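Local coordinates for protein phosphoribulokinase 1 (Rhodobacter sphaeroides, PDB 1A7J) that catalyses the ATP-dependent phosphorylation of D-ribulose 5-phosphate to D-ribulose 1,5-bisphosphate in the Calvin cycle, at residues Ser19-Thr24 with Leu270-Ile275; Phe206-Val211 with Asn266-Ala271. One frame throughout, in Å; residues are numbered along the deposited sequence.

Contact 1 of 2, residues Ser19-Thr24 with Leu270-Ile275; sequences STVKHT and LAMQLI
V21 and T24, one turn apart at the start of the helix that follows the P-loop, pack against M272 of helix 268-284, which lies beside it in this adenylate kinase-like P-loop fold. The first helix begins just after S19 and T20 of the predicted ATP-binding loop. V21 meets the methionine through a single methyl: CG1 stands 3.8 Å from M272 CE, the two side chains crossing at about a right angle. T24 then makes the broader contact, and its side chain too runs across that of M272 at about a right angle. OG1 sits beside the backbone N (chi1 -51°), which leaves CG2 anti to that N and facing M272, while OG1 hydrogen-bonds D269, a turn earlier on the other helix. The threonine is therefore split by chemistry, with a methyl in an apolar seam and a hydroxyl held by a carboxylate. Q273 flanks the seam, its CG 4.3 Å from T24 CG2. M272 is bent at chi3 (56°), and this turn brings its terminal CE close to both methyls of the first helix, 4.2 Å from T24 CG2. The closest approach of the contact is at the root of the methionine, where T24 CG2 sits 3.7 Å from M272 CB.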
loop_
_atom_site.group_PDB
_atom_site.type_symbol
_atom_site.label_atom_id
_atom_site.label_comp_id
_atom_site.label_asym_id
_atom_site.label_seq_id
_atom_site.Cartn_x
_atom_site.Cartn_y
_atom_site.Cartn_z
ATOM N N SER A 19 -6.475 0.031 -5.910
ATOM C CA SER A 19 -5.157 0.171 -6.564
ATOM C C SER A 19 -5.176 1.157 -7.738
ATOM O O SER A 19 -4.351 1.052 -8.654
ATOM C CB SER A 19 -4.655 -1.194 -7.083
ATOM O OG SER A 19 -3.269 -1.407 -6.834
ATOM N N THR A 20 -6.046 2.164 -7.656
ATOM C CA THR A 20 -6.052 3.298 -8.591
ATOM C C THR A 20 -4.643 3.844 -8.739
ATOM O O THR A 20 -4.306 4.492 -9.725
ATOM C CB THR A 20 -6.888 4.459 -8.038
ATOM O OG1 THR A 20 -8.042 3.939 -7.365
ATOM C CG2 THR A 20 -7.301 5.402 -9.159
ATOM N N VAL A 21 -3.826 3.519 -7.747
ATOM C CA VAL A 21 -2.670 4.284 -7.384
ATOM C C VAL A 21 -1.513 4.092 -8.336
ATOM O O VAL A 21 -0.816 5.050 -8.665
ATOM C CB VAL A 21 -2.249 3.906 -5.981
ATOM C CG1 VAL A 21 -1.254 4.904 -5.469
ATOM C CG2 VAL A 21 -3.462 3.861 -5.072
ATOM N N LYS A 22 -1.372 2.881 -8.861
ATOM C CA LYS A 22 -0.234 2.559 -9.721
ATOM C C LYS A 22 -0.256 3.408 -10.999
ATOM O O LYS A 22 0.719 4.110 -11.310
ATOM C CB LYS A 22 -0.248 1.071 -10.075
ATOM C CG LYS A 22 1.075 0.356 -9.834
ATOM C CD LYS A 22 2.184 0.860 -10.770
ATOM C CE LYS A 22 3.360 -0.129 -10.854
ATOM N NZ LYS A 22 4.455 0.319 -11.776
ATOM N N HIS A 23 -1.438 3.476 -11.621
ATOM C CA HIS A 23 -1.650 4.219 -12.874
ATOM C C HIS A 23 -1.163 5.655 -12.729
ATOM O O HIS A 23 -0.491 6.173 -13.608
ATOM C CB HIS A 23 -3.148 4.188 -13.263
ATOM C CG HIS A 23 -3.411 4.146 -14.746
ATOM N ND1 HIS A 23 -4.353 4.953 -15.357
ATOM C CD2 HIS A 23 -2.890 3.375 -15.730
ATOM C CE1 HIS A 23 -4.394 4.685 -16.650
ATOM N NE2 HIS A 23 -3.518 3.730 -16.904
ATOM N N THR A 24 -1.369 6.215 -11.548
ATOM C CA THR A 24 -0.940 7.565 -11.235
ATOM C C THR A 24 0.580 7.710 -11.240
ATOM O O THR A 24 1.124 8.608 -11.890
ATOM C CB THR A 24 -1.467 7.994 -9.871
ATOM O OG1 THR A 24 -2.878 7.747 -9.800
ATOM C CG2 THR A 24 -1.217 9.460 -9.674
ATOM N N LEU A 270 -5.665 13.601 -9.427
ATOM C CA LEU A 270 -5.079 14.925 -9.701
ATOM C C LEU A 270 -4.256 15.519 -8.540
ATOM O O LEU A 270 -3.297 16.273 -8.769
ATOM C CB LEU A 270 -6.180 15.917 -10.089
ATOM C CG LEU A 270 -5.780 17.313 -10.564
ATOM C CD1 LEU A 270 -4.858 17.226 -11.767
ATOM C CD2 LEU A 270 -7.018 18.077 -10.945
ATOM N N ALA A 271 -4.693 15.263 -7.306
ATOM C CA ALA A 271 -3.958 15.660 -6.112
ATOM C C ALA A 271 -2.653 14.876 -5.941
ATOM O O ALA A 271 -1.609 15.443 -5.631
ATOM C CB ALA A 271 -4.820 15.482 -4.921
ATOM N N MET A 272 -2.669 13.599 -6.270
ATOM C CA MET A 272 -1.415 12.874 -6.370
ATOM C C MET A 272 -0.469 13.423 -7.445
ATOM O O MET A 272 0.679 13.705 -7.159
ATOM C CB MET A 272 -1.683 11.377 -6.568
ATOM C CG MET A 272 -2.396 10.788 -5.384
ATOM S SD MET A 272 -2.524 9.032 -5.429
ATOM C CE MET A 272 -0.897 8.653 -5.578
ATOM N N GLN A 273 -0.959 13.704 -8.640
ATOM C CA GLN A 273 -0.100 14.322 -9.638
ATOM C C GLN A 273 0.441 15.649 -9.187
ATOM O O GLN A 273 1.649 15.796 -9.086
ATOM C CB GLN A 273 -0.825 14.491 -10.954
ATOM C CG GLN A 273 -0.808 13.226 -11.754
ATOM C CD GLN A 273 -1.575 13.358 -13.028
ATOM O OE1 GLN A 273 -1.376 14.312 -13.786
ATOM N NE2 GLN A 273 -2.482 12.419 -13.272
ATOM N N LEU A 274 -0.430 16.567 -8.774
ATOM C CA LEU A 274 0.043 17.878 -8.375
ATOM C C LEU A 274 1.002 17.769 -7.221
ATOM O O LEU A 274 1.849 18.631 -7.040
ATOM C CB LEU A 274 -1.091 18.774 -7.936
ATOM C CG LEU A 274 -2.115 19.196 -8.964
ATOM C CD1 LEU A 274 -3.042 20.181 -8.293
ATOM C CD2 LEU A 274 -1.426 19.811 -10.151
ATOM N N ILE A 275 0.768 16.826 -6.328
ATOM C CA ILE A 275 1.561 16.800 -5.113
ATOM C C ILE A 275 2.861 16.055 -5.340
ATOM O O ILE A 275 3.921 16.635 -5.158
ATOM C CB ILE A 275 0.752 16.202 -3.935
ATOM C CG1 ILE A 275 -0.279 17.227 -3.497
ATOM C CG2 ILE A 275 1.654 15.818 -2.755
ATOM C CD1 ILE A 275 -1.240 16.678 -2.592
#

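Contact 2 of 2, residues Phe206-Val211 with Asn266-Ala271; sequences FQRVPV and NKLDLA
The F206 ring and the R208 guanidinium, two residues apart on one side of strand 204-210, are both met by L268 in the first turn of helix 268-284. Its CD1 methyl approaches the phenyl ring obliquely, 3.6 Å from F206 CD2, while the other methyl, CD2, also comes obliquely to the guanidinium, 3.6 Å from R208 NH1. At the edge of the guanidinium, near its plane, is the backbone N of N266, 4.3 Å from R208 NH2; that distance makes it a loose van der Waals neighbour. The leucine is thus forked between an aromatic and a cationic group. Its CG lies anti to the backbone N (chi1 -175°), and the branch that follows spreads one methyl to each partner. R208 reaches the helix through a chain bent at chi2 and chi3, which swings NH1 and NH2 over to the leucine and the loop at N266. R208 NE is in addition hydrogen-bonded to S229 OG. The R208 side chain comes within about 5 Å, nearest atoms, of that of T20 in the predicted ATP-binding loop. K267 occupies the N-cap position, and the backbone bond from A271 N to K267 O, 3.1 Å, closes the first turn that carries L268. This is helix-on-sheet packing, the start of the C-terminal helix laid against the mixed sheet of the P-loop kinase fold. Strand 204-210 is bonded through its backbone to strand 150-156 at F206 and to the antiparallel strand 229-235 at Q207; F206 also packs on V231 and I233, and R208 on L160 of helix 158-168.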
loop_
_atom_site.group_PDB
_atom_site.type_symbol
_atom_site.label_atom_id
_atom_site.label_comp_id
_atom_site.label_asym_id
_atom_site.label_seq_id
_atom_site.Cartn_x
_atom_site.Cartn_y
_atom_site.Cartn_z
ATOM N N PHE A 206 -2.600 9.661 2.521
ATOM C CA PHE A 206 -3.868 9.919 1.870
ATOM C C PHE A 206 -4.929 9.024 2.529
ATOM O O PHE A 206 -4.830 7.816 2.429
ATOM C CB PHE A 206 -3.718 9.565 0.396
ATOM C CG PHE A 206 -2.771 10.477 -0.364
ATOM C CD1 PHE A 206 -1.395 10.325 -0.254
ATOM C CD2 PHE A 206 -3.262 11.458 -1.218
ATOM C CE1 PHE A 206 -0.547 11.130 -0.984
ATOM C CE2 PHE A 206 -2.418 12.253 -1.943
ATOM C CZ PHE A 206 -1.064 12.093 -1.822
ATOM N N GLN A 207 -5.906 9.578 3.243
ATOM C CA GLN A 207 -6.891 8.731 3.934
ATOM C C GLN A 207 -8.280 8.831 3.331
ATOM O O GLN A 207 -8.841 9.904 3.283
ATOM C CB GLN A 207 -6.976 9.074 5.428
ATOM C CG GLN A 207 -7.707 8.000 6.230
ATOM C CD GLN A 207 -8.013 8.411 7.648
ATOM O OE1 GLN A 207 -8.010 9.590 7.977
ATOM N NE2 GLN A 207 -8.296 7.440 8.493
ATOM N N ARG A 208 -8.817 7.712 2.857
ATOM C CA ARG A 208 -10.061 7.685 2.120
ATOM C C ARG A 208 -11.214 7.567 3.092
ATOM O O ARG A 208 -11.347 6.569 3.780
ATOM C CB ARG A 208 -10.048 6.511 1.144
ATOM C CG ARG A 208 -11.262 6.452 0.239
ATOM C CD ARG A 208 -10.880 6.224 -1.223
ATOM N NE ARG A 208 -11.514 7.212 -2.112
ATOM C CZ ARG A 208 -11.093 7.498 -3.346
ATOM N NH1 ARG A 208 -10.212 6.718 -3.956
ATOM N NH2 ARG A 208 -11.596 8.531 -3.998
ATOM N N VAL A 209 -12.039 8.599 3.155
ATOM C CA VAL A 209 -13.096 8.696 4.156
ATOM C C VAL A 209 -14.457 8.785 3.471
ATOM O O VAL A 209 -14.727 9.785 2.813
ATOM C CB VAL A 209 -12.954 9.980 4.948
ATOM C CG1 VAL A 209 -13.621 9.848 6.260
ATOM C CG2 VAL A 209 -11.524 10.335 5.100
ATOM N N PRO A 210 -15.380 7.825 3.698
ATOM C CA PRO A 210 -16.636 7.948 2.972
ATOM C C PRO A 210 -17.518 8.984 3.610
ATOM O O PRO A 210 -17.715 8.984 4.818
ATOM C CB PRO A 210 -17.257 6.572 3.102
ATOM C CG PRO A 210 -16.168 5.706 3.334
ATOM C CD PRO A 210 -15.258 6.472 4.238
ATOM N N VAL A 211 -18.219 9.729 2.782
ATOM C CA VAL A 211 -19.149 10.687 3.297
ATOM C C VAL A 211 -20.542 10.118 3.033
ATOM O O VAL A 211 -21.528 10.840 2.873
ATOM C CB VAL A 211 -18.873 12.045 2.643
ATOM C CG1 VAL A 211 -19.620 12.194 1.361
ATOM C CG2 VAL A 211 -19.193 13.123 3.584
ATOM N N ASN A 266 -13.190 12.046 -5.909
ATOM C CA ASN A 266 -13.076 11.919 -7.349
ATOM C C ASN A 266 -11.894 12.693 -7.908
ATOM O O ASN A 266 -11.616 12.600 -9.104
ATOM C CB ASN A 266 -14.370 12.361 -8.028
ATOM C CG ASN A 266 -14.877 13.684 -7.506
ATOM O OD1 ASN A 266 -15.364 13.779 -6.372
ATOM N ND2 ASN A 266 -14.784 14.719 -8.330
ATOM N N LYS A 267 -11.084 13.271 -7.018
ATOM C CA LYS A 267 -9.931 14.093 -7.402
ATOM C C LYS A 267 -8.615 13.645 -6.781
ATOM O O LYS A 267 -7.643 14.388 -6.788
ATOM C CB LYS A 267 -10.174 15.560 -7.038
ATOM C CG LYS A 267 -10.293 16.494 -8.242
ATOM C CD LYS A 267 -11.540 17.331 -8.133
ATOM C CE LYS A 267 -11.723 18.190 -9.382
ATOM N NZ LYS A 267 -12.191 17.406 -10.537
ATOM N N LEU A 268 -8.568 12.413 -6.291
ATOM C CA LEU A 268 -7.324 11.829 -5.829
ATOM C C LEU A 268 -6.225 11.825 -6.905
ATOM O O LEU A 268 -5.104 12.302 -6.672
ATOM C CB LEU A 268 -7.595 10.399 -5.360
ATOM C CG LEU A 268 -6.434 9.622 -4.727
ATOM C CD1 LEU A 268 -5.825 10.410 -3.587
ATOM C CD2 LEU A 268 -6.936 8.268 -4.239
ATOM N N ASP A 269 -6.528 11.224 -8.056
ATOM C CA ASP A 269 -5.578 11.146 -9.153
ATOM C C ASP A 269 -4.916 12.498 -9.473
ATOM O O ASP A 269 -3.727 12.537 -9.775
ATOM C CB ASP A 269 -6.255 10.574 -10.402
ATOM C CG ASP A 269 -5.357 10.628 -11.630
ATOM O OD1 ASP A 269 -4.485 9.747 -11.769
ATOM O OD2 ASP A 269 -5.513 11.563 -12.454
ATOM N N LEU A 270 -5.665 13.601 -9.427
ATOM C CA LEU A 270 -5.079 14.925 -9.701
ATOM C C LEU A 270 -4.256 15.519 -8.540
ATOM O O LEU A 270 -3.297 16.273 -8.769
ATOM C CB LEU A 270 -6.180 15.917 -10.089
ATOM C CG LEU A 270 -5.780 17.313 -10.564
ATOM C CD1 LEU A 270 -4.858 17.226 -11.767
ATOM C CD2 LEU A 270 -7.018 18.077 -10.945
ATOM N N ALA A 271 -4.693 15.263 -7.306
ATOM C CA ALA A 271 -3.958 15.660 -6.112
ATOM C C ALA A 271 -2.653 14.876 -5.941
ATOM O O ALA A 271 -1.609 15.443 -5.631
ATOM C CB ALA A 271 -4.820 15.482 -4.921
#

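In the fold
Helix 268-284 serves both contacts, whose centres lie about 10 Å apart. Their segments overlap at L270 and A271, but the touching is done by M272 and Q273 in contact 1 and by L268, with N266 at the margin, in contact 2. Contact 1 is a buried helix-to-helix seam of aliphatic and methionine carbons, whereas contact 2 sets the beginning of the same helix on a strand of the central mixed sheet and grades from a buried leucine-phenylalanine pair to a partly exposed arginine and an exposed loop. The two are continuous: M272 CG packs 3.7 Å from F206 CE2. Together they join helix 21-32, the sheet and the C-terminal helix.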